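PDB 5NXK: serine-rich secreted cell wall anchored (LPXTG-motif ) protein from Lactobacillus reuteri ATCC 53608, which probably mediates attachment of the bacterium to its host in the gut, acting as a beta-solenoid cell-surface adhesin. Local coordinates for residues A[120-126]-A[165-171]; A[280-284]-A[300-304]; A[108-112]-A[132-136]; A[266-271]-A[294-299]. All blocks are in the same frame, centred on the assembly; numbering follows the deposited sequence.

Contact 1: A[120-126]-A[165-171]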
loop_
_atom_site.group_PDB
_atom_site.type_symbol
_atom_site.label_atom_id
_atom_site.label_comp_id
_atom_site.label_asym_id
_atom_site.label_seq_id
_atom_site.Cartn_x
_atom_site.Cartn_y
_atom_site.Cartn_z
ATOM N N GLY A 120 -4.366 10.237 11.680
ATOM C CA GLY A 120 -5.117 10.804 10.572
ATOM C C GLY A 120 -5.226 9.878 9.372
ATOM O O GLY A 120 -4.584 8.813 9.322
ATOM N N VAL A 121 -6.003 10.310 8.379
ATOM C CA VAL A 121 -6.301 9.468 7.213
ATOM C C VAL A 121 -5.057 9.209 6.387
ATOM O O VAL A 121 -4.385 10.148 5.950
ATOM C CB VAL A 121 -7.390 10.109 6.321
ATOM C CG1 VAL A 121 -7.627 9.276 5.060
ATOM C CG2 VAL A 121 -8.685 10.279 7.113
ATOM N N LYS A 122 -4.761 7.920 6.181
ATOM C CA LYS A 122 -3.614 7.484 5.385
ATOM C C LYS A 122 -4.064 6.839 4.078
ATOM O O LYS A 122 -4.751 5.805 4.082
ATOM C CB LYS A 122 -2.748 6.499 6.173
ATOM C CG LYS A 122 -2.434 6.953 7.587
ATOM C CD LYS A 122 -1.702 8.293 7.574
ATOM C CE LYS A 122 -1.077 8.601 8.950
ATOM N NZ LYS A 122 -0.579 10.008 9.004
ATOM N N THR A 123 -3.642 7.446 2.976
ATOM C CA THR A 123 -4.067 7.048 1.647
ATOM C C THR A 123 -2.882 6.777 0.718
ATOM O O THR A 123 -1.959 7.588 0.618
ATOM C CB THR A 123 -4.962 8.147 1.010
ATOM O OG1 THR A 123 -6.063 8.438 1.887
ATOM C CG2 THR A 123 -5.498 7.696 -0.338
ATOM N N LEU A 124 -2.936 5.647 0.017
ATOM C CA LEU A 124 -1.993 5.343 -1.052
ATOM C C LEU A 124 -2.735 5.244 -2.372
ATOM O O LEU A 124 -3.599 4.379 -2.552
ATOM C CB LEU A 124 -1.247 4.038 -0.773
ATOM C CG LEU A 124 -0.337 3.516 -1.895
ATOM C CD1 LEU A 124 0.839 4.481 -2.120
ATOM C CD2 LEU A 124 0.180 2.123 -1.561
ATOM N N ASN A 125 -2.396 6.123 -3.306
ATOM C CA ASN A 125 -2.988 6.053 -4.634
ATOM C C ASN A 125 -1.990 5.405 -5.589
ATOM O O ASN A 125 -0.799 5.722 -5.565
ATOM C CB ASN A 125 -3.392 7.445 -5.130
ATOM C CG ASN A 125 -4.440 8.084 -4.253
ATOM O OD1 ASN A 125 -5.486 7.495 -3.993
ATOM N ND2 ASN A 125 -4.164 9.294 -3.777
ATOM N N LEU A 126 -2.476 4.476 -6.407
ATOM C CA LEU A 126 -1.635 3.756 -7.340
ATOM C C LEU A 126 -2.139 4.066 -8.740
ATOM O O LEU A 126 -3.275 3.733 -9.089
ATOM C CB LEU A 126 -1.650 2.245 -7.056
ATOM C CG LEU A 126 -1.181 1.856 -5.650
ATOM C CD1 LEU A 126 -1.296 0.350 -5.439
ATOM C CD2 LEU A 126 0.259 2.341 -5.403
ATOM N N VAL A 165 -1.189 0.183 4.998
ATOM C CA VAL A 165 -1.722 1.511 4.755
ATOM C C VAL A 165 -3.057 1.580 5.467
ATOM O O VAL A 165 -3.972 0.816 5.156
ATOM C CB VAL A 165 -1.908 1.787 3.252
ATOM C CG1 VAL A 165 -2.554 3.162 3.031
ATOM C CG2 VAL A 165 -0.576 1.664 2.511
ATOM N N SER A 166 -3.177 2.493 6.421
ATOM C CA SER A 166 -4.285 2.398 7.356
ATOM C C SER A 166 -5.668 2.488 6.704
ATOM O O SER A 166 -6.553 1.675 7.001
ATOM C CB SER A 166 -4.146 3.483 8.426
ATOM O OG SER A 166 -5.110 3.283 9.442
ATOM N N ASN A 167 -5.873 3.473 5.833
ATOM C CA ASN A 167 -7.253 3.811 5.450
ATOM C C ASN A 167 -7.671 3.575 4.015
ATOM O O ASN A 167 -8.825 3.215 3.765
ATOM C CB ASN A 167 -7.531 5.272 5.784
ATOM C CG ASN A 167 -7.265 5.573 7.230
ATOM O OD1 ASN A 167 -6.273 6.221 7.552
ATOM N ND2 ASN A 167 -8.118 5.062 8.119
ATOM N N ALA A 168 -6.791 3.848 3.060
ATOM C CA ALA A 168 -7.221 3.657 1.676
ATOM C C ALA A 168 -6.104 3.304 0.720
ATOM O O ALA A 168 -5.034 3.898 0.758
ATOM C CB ALA A 168 -7.944 4.902 1.184
ATOM N N ILE A 169 -6.345 2.310 -0.122
ATOM C CA ILE A 169 -5.482 2.091 -1.282
ATOM C C ILE A 169 -6.381 2.177 -2.513
ATOM O O ILE A 169 -7.327 1.398 -2.666
ATOM C CB ILE A 169 -4.756 0.741 -1.217
ATOM C CG1 ILE A 169 -3.841 0.682 0.009
ATOM C CG2 ILE A 169 -3.926 0.501 -2.468
ATOM C CD1 ILE A 169 -3.219 -0.676 0.191
ATOM N N ASN A 170 -6.108 3.151 -3.371
ATOM C CA ASN A 170 -6.965 3.385 -4.525
ATOM C C ASN A 170 -6.194 3.086 -5.798
ATOM O O ASN A 170 -5.186 3.720 -6.067
ATOM C CB ASN A 170 -7.449 4.841 -4.562
ATOM C CG ASN A 170 -8.207 5.245 -3.314
ATOM O OD1 ASN A 170 -9.151 4.573 -2.898
ATOM N ND2 ASN A 170 -7.783 6.355 -2.697
ATOM N N ILE A 171 -6.689 2.162 -6.603
ATOM C CA ILE A 171 -6.131 1.931 -7.928
ATOM C C ILE A 171 -6.882 2.859 -8.862
ATOM O O ILE A 171 -8.094 2.745 -9.033
ATOM C CB ILE A 171 -6.254 0.458 -8.393
ATOM C CG1 ILE A 171 -5.265 -0.451 -7.650
ATOM C CG2 ILE A 171 -5.925 0.331 -9.872
ATOM C CD1 ILE A 171 -5.472 -0.578 -6.163
#
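Leu124 and Leu126 meet Ile169 and Ile171 on the buried face of two parallel strands from successive coils of the beta-solenoid, and Val165 joins them from the loop just before the second strand. The short strand axes run 4.7 Å apart at 16°. This face is apolar and closely filled: Leu126 CD1 lies 4.0 Å from Ile169 CG2, and Val165 CG2 comes within 4.1 Å of Leu124 CB, its side chain crossing that of the leucine at about a right angle. At the entry to the pairing, Asn167 replaces a backbone acceptor with its amide. With CG beside its own backbone N (chi1 -56°), OD1 takes the N-H of Lys122 at 2.7 Å, while Lys122 O accepts from both Asn167 N and Ala168 N. Regular exchange follows, from Leu124 N to Ala168 O at 2.8 Å and onward to Leu126 N with Asn170 O.

The partly exposed face, by contrast, bears the small or polar Thr123, Ala168, Asn125 and Asn170. Its tight point is a bond between the two asparagines, which point the same way with amides nearly coplanar: Asn170 ND2 donates to Asn125 OD1 at 2.9 Å. Asn170 OD1 is engaged by Thr204 on the following coil. Strand 97-102 flanks residues 122-126 through Thr99, Val100 and Tyr102, while strands 176-181 and 186-191 supply Val177 and Met188 to the interior.

Contact 2: A[280-284]-A[300-304]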
loop_
_atom_site.group_PDB
_atom_site.type_symbol
_atom_site.label_atom_id
_atom_site.label_comp_id
_atom_site.label_asym_id
_atom_site.label_seq_id
_atom_site.Cartn_x
_atom_site.Cartn_y
_atom_site.Cartn_z
ATOM N N GLY A 280 -8.848 -21.466 2.136
ATOM C CA GLY A 280 -9.843 -20.641 2.818
ATOM C C GLY A 280 -11.049 -20.267 1.965
ATOM O O GLY A 280 -11.628 -21.117 1.289
ATOM N N SER A 281 -11.427 -18.993 1.987
ATOM C CA SER A 281 -12.588 -18.530 1.230
ATOM C C SER A 281 -12.141 -17.335 0.423
ATOM O O SER A 281 -11.289 -16.582 0.873
ATOM C CB SER A 281 -13.748 -18.135 2.154
ATOM O OG SER A 281 -14.022 -19.140 3.113
ATOM N N ASN A 282 -12.691 -17.154 -0.769
ATOM C CA ASN A 282 -12.311 -15.999 -1.578
ATOM C C ASN A 282 -12.643 -14.689 -0.849
ATOM O O ASN A 282 -11.794 -13.801 -0.726
ATOM C CB ASN A 282 -13.008 -16.056 -2.937
ATOM C CG ASN A 282 -12.746 -17.370 -3.656
ATOM O OD1 ASN A 282 -13.563 -18.292 -3.607
ATOM N ND2 ASN A 282 -11.600 -17.470 -4.299
ATOM N N PHE A 283 -13.877 -14.574 -0.364
ATOM C CA PHE A 283 -14.245 -13.454 0.508
ATOM C C PHE A 283 -14.508 -14.064 1.885
ATOM O O PHE A 283 -15.488 -14.786 2.076
ATOM C CB PHE A 283 -15.493 -12.701 0.001
ATOM C CG PHE A 283 -15.307 -12.002 -1.330
ATOM C CD1 PHE A 283 -14.139 -11.314 -1.627
ATOM C CD2 PHE A 283 -16.328 -12.013 -2.276
ATOM C CE1 PHE A 283 -13.997 -10.658 -2.845
ATOM C CE2 PHE A 283 -16.189 -11.356 -3.492
ATOM C CZ PHE A 283 -15.031 -10.683 -3.781
ATOM N N ARG A 284 -13.614 -13.811 2.830
ATOM C CA ARG A 284 -13.715 -14.425 4.147
ATOM C C ARG A 284 -14.156 -13.381 5.145
ATOM O O ARG A 284 -13.396 -12.460 5.452
ATOM C CB ARG A 284 -12.375 -15.014 4.587
ATOM C CG ARG A 284 -12.357 -15.606 6.003
ATOM C CD ARG A 284 -13.287 -16.808 6.154
ATOM N NE ARG A 284 -13.250 -17.352 7.516
ATOM C CZ ARG A 284 -14.287 -17.885 8.158
ATOM N NH1 ARG A 284 -15.476 -17.988 7.567
ATOM N NH2 ARG A 284 -14.127 -18.343 9.395
ATOM N N THR A 300 -15.707 -14.915 -11.005
ATOM C CA THR A 300 -15.406 -16.322 -10.857
ATOM C C THR A 300 -14.598 -16.499 -9.583
ATOM O O THR A 300 -13.545 -15.880 -9.431
ATOM C CB THR A 300 -14.627 -16.851 -12.063
ATOM O OG1 THR A 300 -15.433 -16.689 -13.229
ATOM C CG2 THR A 300 -14.276 -18.333 -11.881
ATOM N N LEU A 301 -15.110 -17.307 -8.658
ATOM C CA LEU A 301 -14.438 -17.555 -7.384
ATOM C C LEU A 301 -14.069 -19.029 -7.263
ATOM O O LEU A 301 -14.934 -19.892 -7.289
ATOM C CB LEU A 301 -15.324 -17.135 -6.195
ATOM C CG LEU A 301 -15.296 -15.677 -5.721
ATOM C CD1 LEU A 301 -15.683 -14.736 -6.848
ATOM C CD2 LEU A 301 -16.231 -15.475 -4.514
ATOM N N ILE A 302 -12.778 -19.304 -7.127
ATOM C CA ILE A 302 -12.275 -20.665 -7.160
ATOM C C ILE A 302 -11.575 -21.040 -5.861
ATOM O O ILE A 302 -10.853 -20.240 -5.273
ATOM C CB ILE A 302 -11.313 -20.863 -8.362
ATOM C CG1 ILE A 302 -12.087 -20.704 -9.676
ATOM C CG2 ILE A 302 -10.646 -22.239 -8.319
ATOM C CD1 ILE A 302 -11.197 -20.472 -10.869
ATOM N N LYS A 303 -11.823 -22.259 -5.402
ATOM C CA LYS A 303 -11.061 -22.855 -4.318
ATOM C C LYS A 303 -10.439 -24.165 -4.808
ATOM O O LYS A 303 -11.153 -25.055 -5.275
ATOM C CB LYS A 303 -11.957 -23.114 -3.106
ATOM C CG LYS A 303 -11.229 -23.701 -1.897
ATOM C CD LYS A 303 -12.207 -24.442 -0.990
ATOM C CE LYS A 303 -11.484 -25.232 0.087
ATOM N NZ LYS A 303 -10.514 -26.241 -0.431
ATOM N N GLN A 304 -9.120 -24.296 -4.713
ATOM C CA GLN A 304 -8.482 -25.549 -5.109
ATOM C C GLN A 304 -8.829 -26.604 -4.074
ATOM O O GLN A 304 -9.155 -26.264 -2.940
ATOM C CB GLN A 304 -6.972 -25.403 -5.218
ATOM C CG GLN A 304 -6.542 -24.348 -6.198
ATOM C CD GLN A 304 -5.042 -24.321 -6.394
ATOM O OE1 GLN A 304 -4.307 -25.119 -5.798
ATOM N NE2 GLN A 304 -4.572 -23.373 -7.200
HETATM O O HOH W 1 -14.745 -20.893 -4.580
#
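At a corner of the beta-solenoid, in the turn that leads from strand 272-277 to strand 283-285, Asn282 reaches toward Leu301 and Ile302 of the outermost strand 298-303. The evidence for a specific grip is a single direct hydrogen bond: Asn282 ND2 donates to Ile302 O at 3.0 Å. The line is fairly straight at the hydrogen (166°), yet the donor stands 41° above the carbonyl plane and so does not use a lone pair. Asn249 OD1 on the preceding coil also accepts from this amide nitrogen. The other end of the amide, OD1, lies 3.3 Å from Leu301 CB and accepts from a water at 3.0 Å, which reaches Leu301 O only weakly.

Leu301 lies against the stem of the asparagine, its CG and CD2 each 3.6 Å from Asn282 CB. The same CD2 approaches Phe283 CD2 obliquely at 4.1 Å, the two side chains crossing at roughly a right angle. Leu275 touches Asn282, Phe283 and Leu301 from strand 272-277. The Asn282-Asn249 pair, in equivalent turns of adjoining coils, is reminiscent of the asparagine stacks of pectate-lyase-like beta-helices.

Contact 3: A[108-112]-A[132-136]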
loop_
_atom_site.group_PDB
_atom_site.type_symbol
_atom_site.label_atom_id
_atom_site.label_comp_id
_atom_site.label_asym_id
_atom_site.label_seq_id
_atom_site.Cartn_x
_atom_site.Cartn_y
_atom_site.Cartn_z
ATOM N N TYR A 108 10.493 -2.153 -5.117
ATOM C CA TYR A 108 10.990 -3.376 -4.513
ATOM C C TYR A 108 11.208 -3.142 -3.031
ATOM O O TYR A 108 11.809 -2.146 -2.645
ATOM C CB TYR A 108 12.302 -3.823 -5.184
ATOM C CG TYR A 108 12.156 -4.101 -6.667
ATOM C CD1 TYR A 108 12.256 -3.073 -7.602
ATOM C CD2 TYR A 108 11.912 -5.392 -7.130
ATOM C CE1 TYR A 108 12.116 -3.318 -8.946
ATOM C CE2 TYR A 108 11.764 -5.647 -8.480
ATOM C CZ TYR A 108 11.865 -4.602 -9.384
ATOM O OH TYR A 108 11.718 -4.845 -10.728
ATOM N N GLY A 109 10.749 -4.072 -2.201
ATOM C CA GLY A 109 10.939 -3.952 -0.765
ATOM C C GLY A 109 10.322 -5.151 -0.089
ATOM O O GLY A 109 9.736 -5.995 -0.761
ATOM N N GLY A 110 10.468 -5.249 1.225
ATOM C CA GLY A 110 9.761 -6.273 1.979
ATOM C C GLY A 110 8.384 -5.716 2.261
ATOM O O GLY A 110 7.373 -6.169 1.708
ATOM N N THR A 111 8.345 -4.753 3.172
ATOM C CA THR A 111 7.181 -3.876 3.315
ATOM C C THR A 111 7.476 -2.605 2.529
ATOM O O THR A 111 8.474 -1.948 2.799
ATOM C CB THR A 111 6.905 -3.570 4.775
ATOM O OG1 THR A 111 6.612 -4.805 5.448
ATOM C CG2 THR A 111 5.721 -2.586 4.924
ATOM N N LEU A 112 6.638 -2.264 1.553
ATOM C CA LEU A 112 6.961 -1.159 0.635
ATOM C C LEU A 112 6.441 0.199 1.095
ATOM O O LEU A 112 7.031 1.242 0.778
ATOM C CB LEU A 112 6.438 -1.428 -0.779
ATOM C CG LEU A 112 7.008 -2.575 -1.633
ATOM C CD1 LEU A 112 6.927 -3.927 -0.954
ATOM C CD2 LEU A 112 6.270 -2.609 -2.958
ATOM N N LEU A 132 4.446 -3.297 -7.990
ATOM C CA LEU A 132 4.994 -3.348 -6.648
ATOM C C LEU A 132 5.515 -4.752 -6.355
ATOM O O LEU A 132 4.794 -5.732 -6.571
ATOM C CB LEU A 132 3.918 -2.942 -5.639
ATOM C CG LEU A 132 3.190 -1.624 -5.956
ATOM C CD1 LEU A 132 2.109 -1.384 -4.933
ATOM C CD2 LEU A 132 4.161 -0.444 -5.960
ATOM N N ASN A 133 6.748 -4.861 -5.867
ATOM C CA ASN A 133 7.337 -6.172 -5.634
ATOM C C ASN A 133 7.756 -6.362 -4.182
ATOM O O ASN A 133 8.638 -5.671 -3.689
ATOM C CB ASN A 133 8.539 -6.382 -6.560
ATOM C CG ASN A 133 8.161 -6.283 -8.029
ATOM O OD1 ASN A 133 7.667 -7.244 -8.629
ATOM N ND2 ASN A 133 8.352 -5.100 -8.606
ATOM N N SER A 134 7.090 -7.265 -3.482
ATOM C CA SER A 134 7.506 -7.617 -2.132
ATOM C C SER A 134 8.485 -8.787 -2.229
ATOM O O SER A 134 8.102 -9.900 -2.565
ATOM C CB SER A 134 6.304 -7.960 -1.255
ATOM O OG SER A 134 6.714 -8.305 0.057
ATOM N N VAL A 135 9.751 -8.510 -1.934
ATOM C CA VAL A 135 10.852 -9.450 -2.126
ATOM C C VAL A 135 11.713 -9.567 -0.867
ATOM O O VAL A 135 11.713 -8.672 -0.017
ATOM C CB VAL A 135 11.758 -9.021 -3.292
ATOM C CG1 VAL A 135 10.990 -9.051 -4.598
ATOM C CG2 VAL A 135 12.326 -7.634 -3.033
ATOM N N LYS A 136 12.446 -10.672 -0.753
ATOM C CA LYS A 136 13.285 -10.916 0.418
ATOM C C LYS A 136 14.627 -10.223 0.262
ATOM O O LYS A 136 15.341 -9.964 1.233
ATOM C CB LYS A 136 13.498 -12.417 0.630
ATOM C CG LYS A 136 12.271 -13.156 1.116
ATOM C CD LYS A 136 12.617 -14.583 1.501
ATOM C CE LYS A 136 11.493 -15.220 2.300
ATOM N NZ LYS A 136 10.382 -15.644 1.409
HETATM O O HOH W 2 8.997 -5.184 -11.360
#
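Asn133 lies over one face of the ring of Tyr108 on neighbouring parallel strands of the beta-solenoid, the two side chains pointing the same way with planes 14° apart. Followed outward, its CB sits 3.6 Å from Tyr108 CD2. CG then passes over the same face, 3.7 Å from Tyr108 CE2. At the tip, ND2 is 3.4 Å from the ring plane, offset toward the rim. This nitrogen also donates to Ala107 O and to a water 2.8 Å away that hydrogen-bonds Tyr108 OH, while OD1 is taken by Asn180 of the next coil. The amide thus lies nearly parallel over the ring; the ring of Tyr82 also meets that of Tyr108, their planes about 15° apart.

The strand pairing alongside is brief. Gly109 N donates to Asn133 O, and Gly109 O accepts from Val135 N at 2.8 Å, before residues 110-112 turn the corner. On the inner side, Leu112 CD2 packs on Leu132 CB at 3.6 Å, next to Leu163. At the strand end, Ser134 points its OG opposite its own backbone N (chi1 180°) and donates to Gly110 O at 2.8 Å, in the carbonyl plane and on a lone pair.

Contact 4: A[266-271]-A[294-299]; sequences ELAKGS and DFNGTA
Leu267 and Phe295 lie side by side, pointing the same way from adjacent parallel strands. Leu267 CD1 approaches the ring obliquely, 3.7 Å from Phe295 CD2, and also touches Ala299 CB beyond the corner at 4.2 Å. Below them the backbones exchange bonds: Leu267 N donates to Asp294 O at 2.9 Å, and Leu267 O accepts from Asn296 N. On the other face Glu266 and Asp294 also stand in register, their carboxylate oxygens Glu266 OE2 and Asp294 OD2 4.2 Å apart; Asp294 has a salt bridge to Arg292.

Past the strands both chains bend together round the solenoid corner. Residues 268-271 form a type II turn, with Gly270 at positive phi (86°). Gly297 nestles against it, CA 3.5 Å from Ala268 O in a CA-H...O contact. Thr298 N then donates to Ser271 O at 3.0 Å, restoring the strand pairing. Two waters bridge this junction, one from Ser271 OG to Thr298 O and one from Ser271 O to Thr298 OG1.

Chemically, then, backbone bonds run through strands and corner alike, waters add to them at the corner, and Leu267 adds apolar contact with the exposed Phe295 and with Ala299, while the paired carboxylates may repel mildly, an effect that Arg292 would be expected to offset.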
loop_
_atom_site.group_PDB
_atom_site.type_symbol
_atom_site.label_atom_id
_atom_site.label_comp_id
_atom_site.label_asym_id
_atom_site.label_seq_id
_atom_site.Cartn_x
_atom_site.Cartn_y
_atom_site.Cartn_z
ATOM N N GLU A 266 -18.320 -4.374 -3.326
ATOM C CA GLU A 266 -19.182 -4.001 -4.437
ATOM C C GLU A 266 -18.446 -4.258 -5.737
ATOM O O GLU A 266 -17.369 -3.726 -5.954
ATOM C CB GLU A 266 -19.599 -2.527 -4.333
ATOM C CG GLU A 266 -20.405 -2.189 -3.059
ATOM C CD GLU A 266 -20.799 -0.709 -2.942
ATOM O OE1 GLU A 266 -19.894 0.148 -2.825
ATOM O OE2 GLU A 266 -22.013 -0.405 -2.957
ATOM N N LEU A 267 -19.034 -5.080 -6.595
ATOM C CA LEU A 267 -18.426 -5.435 -7.872
ATOM C C LEU A 267 -19.342 -4.898 -8.966
ATOM O O LEU A 267 -20.414 -5.446 -9.206
ATOM C CB LEU A 267 -18.248 -6.950 -8.002
ATOM C CG LEU A 267 -17.499 -7.665 -6.859
ATOM C CD1 LEU A 267 -17.215 -9.129 -7.173
ATOM C CD2 LEU A 267 -16.201 -6.951 -6.528
ATOM N N ALA A 268 -18.920 -3.837 -9.637
ATOM C CA ALA A 268 -19.829 -3.079 -10.494
ATOM C C ALA A 268 -20.106 -3.755 -11.829
ATOM O O ALA A 268 -19.340 -4.607 -12.278
ATOM C CB ALA A 268 -19.260 -1.665 -10.737
ATOM N N LYS A 269 -21.204 -3.363 -12.470
ATOM C CA LYS A 269 -21.523 -3.873 -13.808
ATOM C C LYS A 269 -20.339 -3.635 -14.757
ATOM O O LYS A 269 -19.658 -2.598 -14.684
ATOM C CB LYS A 269 -22.824 -3.266 -14.349
ATOM C CG LYS A 269 -22.776 -1.792 -14.671
ATOM C CD LYS A 269 -23.974 -1.379 -15.539
ATOM C CE LYS A 269 -24.123 0.142 -15.593
ATOM N NZ LYS A 269 -25.099 0.622 -14.569
ATOM N N GLY A 270 -20.078 -4.621 -15.614
ATOM C CA GLY A 270 -18.978 -4.563 -16.553
ATOM C C GLY A 270 -17.652 -5.034 -15.980
ATOM O O GLY A 270 -16.729 -5.329 -16.730
ATOM N N SER A 271 -17.528 -5.082 -14.655
ATOM C CA SER A 271 -16.279 -5.571 -14.061
ATOM C C SER A 271 -16.098 -7.074 -14.273
ATOM O O SER A 271 -17.064 -7.822 -14.441
ATOM C CB SER A 271 -16.208 -5.241 -12.564
ATOM O OG SER A 271 -17.212 -5.929 -11.816
ATOM N N ASP A 294 -22.141 -7.137 -3.046
ATOM C CA ASP A 294 -22.975 -6.932 -4.227
ATOM C C ASP A 294 -22.228 -7.375 -5.469
ATOM O O ASP A 294 -21.173 -6.835 -5.786
ATOM C CB ASP A 294 -23.392 -5.462 -4.362
ATOM C CG ASP A 294 -24.412 -5.038 -3.309
ATOM O OD1 ASP A 294 -25.459 -5.704 -3.173
ATOM O OD2 ASP A 294 -24.145 -4.060 -2.586
ATOM N N PHE A 295 -22.782 -8.367 -6.158
ATOM C CA PHE A 295 -22.241 -8.859 -7.417
ATOM C C PHE A 295 -23.075 -8.321 -8.560
ATOM O O PHE A 295 -24.175 -8.816 -8.799
ATOM C CB PHE A 295 -22.262 -10.387 -7.471
ATOM C CG PHE A 295 -21.379 -11.059 -6.452
ATOM C CD1 PHE A 295 -21.841 -11.308 -5.163
ATOM C CD2 PHE A 295 -20.101 -11.476 -6.797
ATOM C CE1 PHE A 295 -21.037 -11.962 -4.237
ATOM C CE2 PHE A 295 -19.295 -12.113 -5.880
ATOM C CZ PHE A 295 -19.761 -12.359 -4.592
ATOM N N ASN A 296 -22.567 -7.328 -9.276
ATOM C CA ASN A 296 -23.325 -6.759 -10.383
ATOM C C ASN A 296 -22.594 -6.966 -11.690
ATOM O O ASN A 296 -23.077 -6.561 -12.737
ATOM C CB ASN A 296 -23.594 -5.262 -10.171
ATOM C CG ASN A 296 -24.339 -4.974 -8.870
ATOM O OD1 ASN A 296 -23.853 -4.233 -8.017
ATOM N ND2 ASN A 296 -25.498 -5.582 -8.703
ATOM N N GLY A 297 -21.418 -7.582 -11.633
ATOM C CA GLY A 297 -20.668 -7.844 -12.847
ATOM C C GLY A 297 -20.483 -9.323 -13.125
ATOM O O GLY A 297 -21.387 -10.131 -12.897
ATOM N N THR A 298 -19.295 -9.678 -13.602
ATOM C CA THR A 298 -18.930 -11.066 -13.848
ATOM C C THR A 298 -17.851 -11.454 -12.855
ATOM O O THR A 298 -16.828 -10.788 -12.763
ATOM C CB THR A 298 -18.408 -11.266 -15.285
ATOM O OG1 THR A 298 -19.417 -10.854 -16.208
ATOM C CG2 THR A 298 -18.043 -12.726 -15.554
ATOM N N ALA A 299 -18.076 -12.525 -12.111
ATOM C CA ALA A 299 -17.072 -12.960 -11.155
ATOM C C ALA A 299 -16.943 -14.463 -11.164
ATOM O O ALA A 299 -17.930 -15.188 -11.307
ATOM C CB ALA A 299 -17.409 -12.462 -9.747
HETATM O O HOH W 3 -17.470 -8.731 -11.081
HETATM O O HOH W 4 -19.041 -8.260 -16.528
#

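How the contacts relate
The four contacts sample two regions of one solenoid. Contacts 1 and 3 lie mid-chain with centres 17 Å apart, and their strands 122-127 and 129-134 follow each other round a coil; Leu126 CD1 and Leu132 CD1 meet at 3.9 Å. Contacts 2 and 4 form a second pair near the C-terminal end, centres 16 Å apart, joined by Phe283 CE2 and Phe295 CZ at 3.9 Å and by shared use of strand 298-303. The pairs do not touch: nearest atoms are about 12 Å apart for contacts 1 and 4 and about 19 Å for contacts 2 and 3. Nevertheless contacts 1 and 4 reach the eleven-strand sheet, while contacts 2, 3 and 4 reach the ten-strand one, so continuous parallel pairing links both regions.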